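Local coordinates for protein DNA-dependent metalloprotease WSS1 homolog 2 (PDB 5JIG) that probably cleaves DNA-bound proteins as a zinc metalloprotease in DNA-protein crosslink repair, this chain being its catalytic WLM domain, at residues A[20-23]-A[24-27]; A[90-93]-A[94-98]; A[98-101]-A[102-106]. All blocks are in the same frame, centred on the assembly; numbering follows the deposited sequence.

Interaction 1 (A[20-23]-A[24-27]); sequences ALRY and LERL
Tyr23 holds its CG opposite its own backbone N (chi1 -156°), whereas Leu27 turns CG back beside its backbone N (chi1 -70°); the two side chains therefore swing into each other's path one helical turn apart. Leu27 CD1 comes within 3.9 Å of Tyr23 CD2, approaching the ring obliquely, and Leu27 CG rests 3.5 Å from Tyr23 O. The phenol end is fixed from outside, its OH being hydrogen-bonded to the carbonyl of Arg86. On another flank Glu25 doubles back over Leu21 and then runs extended. Its CG lies 3.3 Å from Leu21 O, and its OE1 sits 3.8 Å from Leu21 CG, so that the carboxylate crosses the isobutyl group. The backbone is that of a regular alpha-helix, 17-29, one face of which covers the sheet of the WLM domain while Tyr23 and Leu27 lean on helix 88-100, the helix of the metal site. Leu24 makes the inward-facing side: its CG stays 3.7 Å from Ala20 O, and its branches reach Leu9 and Leu47 of the strands. Four successive i to i+4 bonds join the two segments; the shortest, Glu25 N to Leu21 O, spans 2.8 Å. Shortening Glu25 to an alanine here would probably uncover Leu21 O and one flank of the Leu21 side chain. Arg22 NE and Glu25 OE2 stay 6.7 Å apart, so the opposite charges do not form a salt bridge. Arg26 stretches away from the turn to a cation-pi contact with Tyr88.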
loop_
_atom_site.group_PDB
_atom_site.type_symbol
_atom_site.label_atom_id
_atom_site.label_comp_id
_atom_site.label_asym_id
_atom_site.label_seq_id
_atom_site.Cartn_x
_atom_site.Cartn_y
_atom_site.Cartn_z
ATOM N N ALA A 20 3.647 -13.835 2.076
ATOM C CA ALA A 20 3.445 -12.628 1.280
ATOM C C ALA A 20 1.964 -12.251 1.300
ATOM O O ALA A 20 1.629 -11.057 1.382
ATOM C CB ALA A 20 3.898 -12.827 -0.149
ATOM N N LEU A 21 1.068 -13.229 1.204
ATOM C CA LEU A 21 -0.362 -12.935 1.220
ATOM C C LEU A 21 -0.764 -12.366 2.585
ATOM O O LEU A 21 -1.534 -11.388 2.659
ATOM C CB LEU A 21 -1.177 -14.156 0.826
ATOM C CG LEU A 21 -2.677 -13.941 0.823
ATOM C CD1 LEU A 21 -3.107 -12.783 -0.073
ATOM C CD2 LEU A 21 -3.318 -15.255 0.422
ATOM N N ARG A 22 -0.284 -12.982 3.678
ATOM C CA ARG A 22 -0.575 -12.426 4.975
ATOM C C ARG A 22 -0.084 -10.989 5.118
ATOM O O ARG A 22 -0.731 -10.165 5.779
ATOM C CB ARG A 22 0.119 -13.283 6.115
ATOM C CG ARG A 22 -0.472 -14.618 6.359
ATOM C CD ARG A 22 0.022 -15.138 7.741
ATOM N NE ARG A 22 1.472 -15.389 7.917
ATOM C CZ ARG A 22 2.275 -14.825 8.845
ATOM N NH1 ARG A 22 3.515 -15.241 8.944
ATOM N NH2 ARG A 22 1.859 -13.843 9.637
ATOM N N TYR A 23 1.033 -10.664 4.476
ATOM C CA TYR A 23 1.566 -9.313 4.488
ATOM C C TYR A 23 0.568 -8.359 3.798
ATOM O O TYR A 23 0.231 -7.284 4.338
ATOM C CB TYR A 23 2.923 -9.307 3.787
ATOM C CG TYR A 23 3.893 -8.199 4.147
ATOM C CD1 TYR A 23 5.237 -8.470 4.236
ATOM C CD2 TYR A 23 3.497 -6.902 4.356
ATOM C CE1 TYR A 23 6.154 -7.486 4.541
ATOM C CE2 TYR A 23 4.400 -5.900 4.661
ATOM C CZ TYR A 23 5.731 -6.198 4.777
ATOM O OH TYR A 23 6.590 -5.177 5.113
ATOM N N LEU A 24 0.089 -8.714 2.604
ATOM C CA LEU A 24 -0.902 -7.892 1.936
ATOM C C LEU A 24 -2.199 -7.774 2.756
ATOM O O LEU A 24 -2.802 -6.700 2.777
ATOM C CB LEU A 24 -1.223 -8.408 0.530
ATOM C CG LEU A 24 -0.039 -8.325 -0.477
ATOM C CD1 LEU A 24 -0.563 -8.744 -1.846
ATOM C CD2 LEU A 24 0.569 -6.938 -0.545
ATOM N N GLU A 25 -2.630 -8.864 3.374
ATOM C CA GLU A 25 -3.848 -8.810 4.193
ATOM C C GLU A 25 -3.654 -7.822 5.346
ATOM O O GLU A 25 -4.561 -7.068 5.677
ATOM C CB GLU A 25 -4.202 -10.173 4.725
ATOM C CG GLU A 25 -4.659 -11.148 3.666
ATOM C CD GLU A 25 -4.738 -12.600 4.201
ATOM O OE1 GLU A 25 -5.358 -13.409 3.517
ATOM O OE2 GLU A 25 -4.168 -12.902 5.216
ATOM N N ARG A 26 -2.473 -7.846 5.945
ATOM C CA ARG A 26 -2.170 -6.938 7.047
ATOM C C ARG A 26 -2.254 -5.490 6.580
ATOM O O ARG A 26 -2.827 -4.633 7.294
ATOM C CB ARG A 26 -0.805 -7.234 7.653
ATOM C CG ARG A 26 -0.412 -6.304 8.787
ATOM C CD ARG A 26 0.939 -6.616 9.297
ATOM N NE ARG A 26 1.334 -5.766 10.348
ATOM C CZ ARG A 26 2.586 -5.817 10.912
ATOM N NH1 ARG A 26 2.957 -4.979 11.779
ATOM N NH2 ARG A 26 3.495 -6.632 10.440
ATOM N N LEU A 27 -1.693 -5.180 5.434
ATOM C CA LEU A 27 -1.762 -3.818 4.879
ATOM C C LEU A 27 -3.204 -3.405 4.596
ATOM O O LEU A 27 -3.609 -2.286 4.907
ATOM C CB LEU A 27 -0.913 -3.728 3.623
ATOM C CG LEU A 27 0.593 -3.800 3.866
ATOM C CD1 LEU A 27 1.332 -4.196 2.604
ATOM C CD2 LEU A 27 1.170 -2.487 4.406
#

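Interaction 2 (A[90-93]-A[94-98]); sequences TVKS and TLIHE. With NI (nickel (II) ion), chain B.
Thr94 is bonded back to Thr90, one turn earlier on helix 88-100, the active-site helix whose far end carries the HExxH motif of zinc-dependent peptidases. The amide N of Thr94 donates to Thr90 O at 3.0 Å, and its OG1, turned beside its own backbone N, stands 3.3 Å from that same carbonyl oxygen; the methyl takes the other branch, and the side chain touches Leu75 of strand 72-76. Leu95 follows on the buried side. Its N bonds to Val91 O over 2.8 Å, the shortest of the four rungs that join these segments, while its side chain reaches across to Ile73, Leu27 and Ile33 from three different elements of the fold. Ile96 lays CG1 3.4 Å from Lys92 O, and its CD1 comes no nearer than 4.4 Å to Lys92 CG. The lysine is fully extended, and NZ forms a salt bridge with Asp30 and a hydrogen bond to the carbonyl of Ala122. His97 is tied by its N to Ser93 O, with its CB also against that oxygen; a chi1 of 175° then swings the imidazole forward, away from the preceding turn, and delivers NE2 to the nickel ion at 2.1 Å. His101 and His107 are the other two histidine ligands, water 1 sits nearly opposite His97 NE2 across the metal, and Phe111 meets the imidazole edge-to-face. Glu98, the predicted catalytic residue, closes the segment: its amide N donates to Thr94 O at 2.9 Å.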
loop_
_atom_site.group_PDB
_atom_site.type_symbol
_atom_site.label_atom_id
_atom_site.label_comp_id
_atom_site.label_asym_id
_atom_site.label_seq_id
_atom_site.Cartn_x
_atom_site.Cartn_y
_atom_site.Cartn_z
ATOM N N THR A 90 8.365 0.372 6.642
ATOM C CA THR A 90 8.805 0.871 5.381
ATOM C C THR A 90 7.802 0.595 4.267
ATOM O O THR A 90 7.506 1.470 3.448
ATOM C CB THR A 90 10.204 0.288 5.059
ATOM O OG1 THR A 90 11.101 0.622 6.163
ATOM C CG2 THR A 90 10.783 0.777 3.782
ATOM N N VAL A 91 7.283 -0.627 4.235
ATOM C CA VAL A 91 6.291 -0.969 3.202
ATOM C C VAL A 91 5.005 -0.214 3.367
ATOM O O VAL A 91 4.426 0.263 2.373
ATOM C CB VAL A 91 6.095 -2.500 3.154
ATOM C CG1 VAL A 91 4.954 -2.860 2.185
ATOM C CG2 VAL A 91 7.396 -3.185 2.730
ATOM N N LYS A 92 4.530 -0.044 4.594
ATOM C CA LYS A 92 3.340 0.772 4.820
ATOM C C LYS A 92 3.531 2.184 4.276
ATOM O O LYS A 92 2.621 2.745 3.668
ATOM C CB LYS A 92 2.967 0.761 6.304
ATOM C CG LYS A 92 1.793 1.670 6.639
ATOM C CD LYS A 92 1.353 1.562 8.067
ATOM C CE LYS A 92 0.350 2.607 8.446
ATOM N NZ LYS A 92 -0.271 2.407 9.754
ATOM N N SER A 93 4.682 2.772 4.525
ATOM C CA SER A 93 4.936 4.107 4.021
ATOM C C SER A 93 5.014 4.140 2.503
ATOM O O SER A 93 4.519 5.085 1.879
ATOM C CB SER A 93 6.233 4.654 4.629
ATOM O OG SER A 93 6.451 5.983 4.203
ATOM N N THR A 94 5.595 3.130 1.874
ATOM C CA THR A 94 5.542 3.005 0.427
ATOM C C THR A 94 4.095 2.907 -0.073
ATOM O O THR A 94 3.729 3.547 -1.055
ATOM C CB THR A 94 6.386 1.848 -0.076
ATOM O OG1 THR A 94 7.748 2.093 0.256
ATOM C CG2 THR A 94 6.226 1.597 -1.561
ATOM N N LEU A 95 3.257 2.172 0.625
ATOM C CA LEU A 95 1.835 2.099 0.238
ATOM C C LEU A 95 1.183 3.466 0.301
ATOM O O LEU A 95 0.405 3.841 -0.580
ATOM C CB LEU A 95 1.098 1.074 1.081
ATOM C CG LEU A 95 -0.408 0.941 0.786
ATOM C CD1 LEU A 95 -0.706 0.681 -0.682
ATOM C CD2 LEU A 95 -1.000 -0.146 1.670
ATOM N N ILE A 96 1.469 4.249 1.360
ATOM C CA ILE A 96 0.920 5.604 1.440
ATOM C C ILE A 96 1.414 6.463 0.290
ATOM O O ILE A 96 0.635 7.240 -0.267
ATOM C CB ILE A 96 1.185 6.204 2.844
ATOM C CG1 ILE A 96 0.486 5.360 3.908
ATOM C CG2 ILE A 96 0.776 7.646 2.872
ATOM C CD1 ILE A 96 0.744 5.757 5.339
ATOM N N HIS A 97 2.689 6.329 -0.079
ATOM C CA HIS A 97 3.216 7.005 -1.242
ATOM C C HIS A 97 2.389 6.628 -2.480
ATOM O O HIS A 97 1.939 7.519 -3.237
ATOM C CB HIS A 97 4.700 6.624 -1.403
ATOM C CG HIS A 97 5.329 7.170 -2.630
ATOM N ND1 HIS A 97 6.410 8.026 -2.586
ATOM C CD2 HIS A 97 5.091 6.983 -3.950
ATOM C CE1 HIS A 97 6.773 8.297 -3.831
ATOM N NE2 HIS A 97 5.988 7.704 -4.694
ATOM N N GLU A 98 2.194 5.337 -2.717
ATOM C CA GLU A 98 1.427 4.933 -3.883
ATOM C C GLU A 98 -0.013 5.448 -3.835
ATOM O O GLU A 98 -0.531 5.888 -4.878
ATOM C CB GLU A 98 1.457 3.436 -4.123
ATOM C CG GLU A 98 2.844 2.791 -4.178
ATOM C CD GLU A 98 3.864 3.439 -4.948
ATOM O OE1 GLU A 98 3.543 4.213 -5.863
ATOM O OE2 GLU A 98 5.053 3.135 -4.634
HETATM NI NI NI B . 6.111 7.658 -6.759
HETATM O O HOH W 1 6.376 7.287 -8.845
HETATM O O HOH W 2 8.022 6.637 -6.584
#

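Interaction 3 (A[98-101]-A[102-106]); sequences ELTH and NVHGE. With NI (nickel (II) ion), chain B.
His101 and His104 are joined through a side chain-to-backbone hydrogen bond: His101 ND1 donates to His104 O over 2.8 Å, with the oxygen near the ring edge, 17° out of the ring plane, and the donor lying in the carbonyl plane. The same oxygen takes a CA-H contact from His101 CA at 3.3 Å. Held at both ends, the imidazole has little freedom to spin: ND1 is spent on the backbone of the loop, and NE2 binds nickel at 2.1 Å, nearly opposite water 2. A carbonyl behind a metal-binding histidine would probably polarise the ring toward the ion. One residue earlier, Thr100 O takes two amides, Val103 N from above the carbonyl plane and His104 N in that plane at 3.1 Å, which turns the chain sharply as it leaves helix 88-100. Asn102 N bonds to Leu99 O at 2.9 Å from above the carbonyl plane, and the Asn102 side chain runs next to that of Leu99, ND2 meeting CD2 at 3.9 Å. Asn66 bonds to Asn102 OD1 and to Glu98 O, tying the turn to strand 64-67, while Trp42 covers Leu99. The outer side is looser. Beyond its amide bond, the Val103 side chain comes no nearer to 98-101 than CB, 3.7 Å from Thr100 O. Gly105 is exposed, its O lying obliquely to the His101 ring, 3.3 Å from His101 CE1. With Glu98 OE1 at another part of the His101 edge, this turn links the HExxH helix to the third histidine, His107, in the HExxHxxxxxH arrangement of zinc metalloproteases, here holding nickel.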
loop_
_atom_site.group_PDB
_atom_site.type_symbol
_atom_site.label_atom_id
_atom_site.label_comp_id
_atom_site.label_asym_id
_atom_site.label_seq_id
_atom_site.Cartn_x
_atom_site.Cartn_y
_atom_site.Cartn_z
ATOM N N GLU A 98 2.194 5.337 -2.717
ATOM C CA GLU A 98 1.427 4.933 -3.883
ATOM C C GLU A 98 -0.013 5.448 -3.835
ATOM O O GLU A 98 -0.531 5.888 -4.878
ATOM C CB GLU A 98 1.457 3.436 -4.123
ATOM C CG GLU A 98 2.844 2.791 -4.178
ATOM C CD GLU A 98 3.864 3.439 -4.948
ATOM O OE1 GLU A 98 3.543 4.213 -5.863
ATOM O OE2 GLU A 98 5.053 3.135 -4.634
ATOM N N LEU A 99 -0.649 5.425 -2.701
ATOM C CA LEU A 99 -2.002 5.972 -2.605
ATOM C C LEU A 99 -2.039 7.458 -2.948
ATOM O O LEU A 99 -3.004 7.938 -3.542
ATOM C CB LEU A 99 -2.570 5.735 -1.217
ATOM C CG LEU A 99 -2.966 4.277 -0.919
ATOM C CD1 LEU A 99 -3.240 4.119 0.555
ATOM C CD2 LEU A 99 -4.197 3.845 -1.720
ATOM N N THR A 100 -0.992 8.206 -2.560
ATOM C CA THR A 100 -0.919 9.616 -2.868
ATOM C C THR A 100 -0.969 9.856 -4.365
ATOM O O THR A 100 -1.518 10.849 -4.855
ATOM C CB THR A 100 0.366 10.214 -2.231
ATOM O OG1 THR A 100 0.390 9.989 -0.840
ATOM C CG2 THR A 100 0.407 11.714 -2.404
ATOM N N HIS A 101 -0.399 8.938 -5.155
ATOM C CA HIS A 101 -0.444 8.971 -6.596
ATOM C C HIS A 101 -1.857 8.738 -7.171
ATOM O O HIS A 101 -2.059 8.920 -8.375
ATOM C CB HIS A 101 0.500 7.969 -7.234
ATOM C CG HIS A 101 1.963 8.345 -7.171
ATOM N ND1 HIS A 101 2.461 9.508 -7.699
ATOM C CD2 HIS A 101 3.032 7.617 -6.782
ATOM C CE1 HIS A 101 3.781 9.475 -7.581
ATOM N NE2 HIS A 101 4.176 8.342 -7.051
ATOM N N ASN A 102 -2.846 8.405 -6.354
ATOM C CA ASN A 102 -4.233 8.458 -6.823
ATOM C C ASN A 102 -4.612 9.868 -7.219
ATOM O O ASN A 102 -5.517 10.038 -8.053
ATOM C CB ASN A 102 -5.194 7.946 -5.794
ATOM C CG ASN A 102 -5.134 6.441 -5.584
ATOM O OD1 ASN A 102 -4.494 5.715 -6.336
ATOM N ND2 ASN A 102 -5.821 5.947 -4.569
ATOM N N VAL A 103 -3.972 10.887 -6.607
ATOM C CA VAL A 103 -4.296 12.291 -6.796
ATOM C C VAL A 103 -3.202 12.992 -7.536
ATOM O O VAL A 103 -3.481 13.794 -8.438
ATOM C CB VAL A 103 -4.556 12.963 -5.399
ATOM C CG1 VAL A 103 -4.906 14.452 -5.507
ATOM C CG2 VAL A 103 -5.637 12.213 -4.645
ATOM N N HIS A 104 -1.940 12.786 -7.174
ATOM C CA HIS A 104 -0.833 13.593 -7.716
ATOM C C HIS A 104 0.125 12.680 -8.505
ATOM O O HIS A 104 0.689 11.725 -7.904
ATOM C CB HIS A 104 -0.099 14.267 -6.566
ATOM C CG HIS A 104 -0.975 15.227 -5.810
ATOM N ND1 HIS A 104 -1.488 16.388 -6.393
ATOM C CD2 HIS A 104 -1.493 15.158 -4.555
ATOM C CE1 HIS A 104 -2.263 16.956 -5.502
ATOM N NE2 HIS A 104 -2.281 16.252 -4.377
ATOM N N GLY A 105 0.367 12.964 -9.760
ATOM C CA GLY A 105 1.223 12.137 -10.570
ATOM C C GLY A 105 2.705 12.281 -10.336
ATOM O O GLY A 105 3.448 11.253 -10.312
ATOM N N GLU A 106 3.109 13.515 -10.093
ATOM C CA GLU A 106 4.485 13.881 -9.879
ATOM C C GLU A 106 4.746 14.043 -8.352
ATOM O O GLU A 106 3.864 14.383 -7.605
ATOM C CB GLU A 106 4.809 15.243 -10.539
ATOM C CG GLU A 106 4.754 15.148 -12.055
ATOM C CD GLU A 106 5.622 14.026 -12.631
ATOM O OE1 GLU A 106 6.805 13.993 -12.317
ATOM O OE2 GLU A 106 5.124 13.131 -13.356
HETATM NI NI NI B . 6.111 7.658 -6.759
HETATM O O HOH W 1 6.376 7.287 -8.845
HETATM O O HOH W 2 8.022 6.637 -6.584
#

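Interactions 2 and 3 are consecutive on one run of chain, 90-106, that reaches the metal site. They share Glu98 on helix 88-100, their centres lie 12 Å apart, and they contribute His97 and His101 to the same nickel ion and its two waters. Interaction 1 packs on the earlier part of that helix, against Val91, Lys92 and Leu95: its centre is 13 Å from that of interaction 2, and the two touch where Tyr23 OH lies 3.2 Å from Val91 CG2 and Leu27 CD1 3.9 Å from Val91 CG1. Interaction 1 does not reach interaction 3, whose nearest atoms are about 8 Å away. The Leu27 side chain remains about 10 Å from that of Glu98, the predicted active-site residue.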